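Local coordinates for protein Vv2_1132 (Vibrio vulnificus CMCP6, PDB 5Y9S) that probably regulates transcription as a tetrameric LysR-type factor, with a DNA-binding helix-turn-helix domain joined to a periplasmic-binding-protein-like effector domain, at residues A293-Q296 against F297-I301. Sequence-based numbering, arbitrary orientation.
Sequences AVDQ and FWQEI
Three successive i to i+4 bonds tie Ala-293, Val-294 and Asp-295 to Phe-297, Trp-298 and Gln-299 along nearly two turns of helix 292-300. Phe-297 N reaches Ala-293 O at 3.1 Å, and Trp-298 N reaches Val-294 O at 2.8 Å. Gln-299 N to Asp-295 O is the shortest of the three, 2.7 Å. The next step slackens: Glu-300 N lies 3.4 Å from Gln-296 O at a bent 123°, a weak bond.

The packed side belongs to Phe-297 and Trp-298. Their CB atoms lie against the backbone, each 3.4 Å from Val-294 O. With CG anti to the backbone N in both, the side chains lead away from the first turn: both touch Leu-153 of strand 153-157, and Phe-297 also reaches Leu-125. Trp-298 makes a cation-pi contact with Arg-285, which also forms a salt bridge to Asp-295 OD1, so one guanidinium group links side chains about one turn apart.

The looser side carries Gln-296 and Gln-299, both exposed. The bent chain of Gln-299 lies beside Asp-295, pointing the same way, though the orientation of its amide is doubtful, while the extended Gln-296 sends OE1 to a hydrogen bond with His-127. One face largely apolar, the other polar: this is an amphipathic C-terminal helix laid against the sheet of a LysR-type substrate-binding domain.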
# COMPACT_ATOMS: atom_id res chain seq x y z
N ALA D 293 -22.30 17.59 31.38
CA ALA D 293 -22.96 16.33 31.04
C ALA D 293 -22.23 15.16 31.68
O ALA D 293 -22.85 14.24 32.22
CB ALA D 293 -23.04 16.18 29.52
N VAL D 294 -20.89 15.17 31.65
CA VAL D 294 -20.14 14.09 32.25
C VAL D 294 -20.31 14.09 33.77
O VAL D 294 -20.51 13.04 34.39
CB VAL D 294 -18.66 14.18 31.84
CG1 VAL D 294 -17.87 13.03 32.44
CG2 VAL D 294 -18.56 14.17 30.35
N ASP D 295 -20.26 15.27 34.39
CA ASP D 295 -20.47 15.34 35.84
C ASP D 295 -21.87 14.87 36.22
O ASP D 295 -22.03 14.05 37.13
CB ASP D 295 -20.20 16.76 36.35
CG ASP D 295 -18.81 16.91 36.93
OD1 ASP D 295 -18.49 16.16 37.90
OD2 ASP D 295 -18.04 17.75 36.42
N GLN D 296 -22.90 15.36 35.52
CA GLN D 296 -24.25 14.92 35.85
C GLN D 296 -24.34 13.40 35.80
O GLN D 296 -24.96 12.78 36.67
CB GLN D 296 -25.27 15.54 34.90
CG GLN D 296 -25.55 17.01 35.14
CD GLN D 296 -26.45 17.59 34.07
OE1 GLN D 296 -26.71 16.95 33.05
NE2 GLN D 296 -26.93 18.81 34.29
N PHE D 297 -23.69 12.78 34.81
CA PHE D 297 -23.65 11.33 34.73
C PHE D 297 -22.88 10.74 35.91
O PHE D 297 -23.36 9.81 36.57
CB PHE D 297 -23.01 10.88 33.42
CG PHE D 297 -23.24 9.43 33.10
CD1 PHE D 297 -22.52 8.45 33.76
CD2 PHE D 297 -24.18 9.05 32.16
CE1 PHE D 297 -22.72 7.11 33.47
CE2 PHE D 297 -24.39 7.72 31.87
CZ PHE D 297 -23.66 6.75 32.53
N TRP D 298 -21.68 11.25 36.16
CA TRP D 298 -20.82 10.69 37.20
C TRP D 298 -21.47 10.81 38.58
O TRP D 298 -21.49 9.85 39.35
CB TRP D 298 -19.46 11.36 37.16
CG TRP D 298 -18.50 10.88 38.18
CD1 TRP D 298 -18.45 11.24 39.50
CD2 TRP D 298 -17.44 9.93 37.98
NE1 TRP D 298 -17.42 10.59 40.13
CE2 TRP D 298 -16.79 9.77 39.22
CE3 TRP D 298 -16.98 9.21 36.88
CZ2 TRP D 298 -15.69 8.92 39.39
CZ3 TRP D 298 -15.89 8.36 37.04
CH2 TRP D 298 -15.26 8.22 38.29
N GLN D 299 -22.01 11.99 38.89
CA GLN D 299 -22.63 12.20 40.20
C GLN D 299 -23.84 11.31 40.41
O GLN D 299 -24.28 11.14 41.56
CB GLN D 299 -23.02 13.67 40.37
CG GLN D 299 -22.05 14.48 41.23
CD GLN D 299 -20.88 15.06 40.43
OE1 GLN D 299 -20.90 15.09 39.21
NE2 GLN D 299 -19.86 15.53 41.14
N GLU D 300 -24.38 10.71 39.36
CA GLU D 300 -25.53 9.85 39.53
C GLU D 300 -25.15 8.41 39.88
O GLU D 300 -25.92 7.72 40.57
CB GLU D 300 -26.40 9.90 38.26
CG GLU D 300 -27.90 9.86 38.54
CD GLU D 300 -28.33 8.53 39.12
OE1 GLU D 300 -27.93 7.49 38.56
OE2 GLU D 300 -29.06 8.53 40.13
N ILE D 301 -23.98 7.94 39.46
CA ILE D 301 -23.52 6.58 39.78
C ILE D 301 -22.50 6.70 40.91
O ILE D 301 -21.29 6.77 40.69
CB ILE D 301 -22.94 5.86 38.55
CG1 ILE D 301 -22.08 6.81 37.71
CG2 ILE D 301 -24.03 5.27 37.67
CD1 ILE D 301 -21.42 6.12 36.55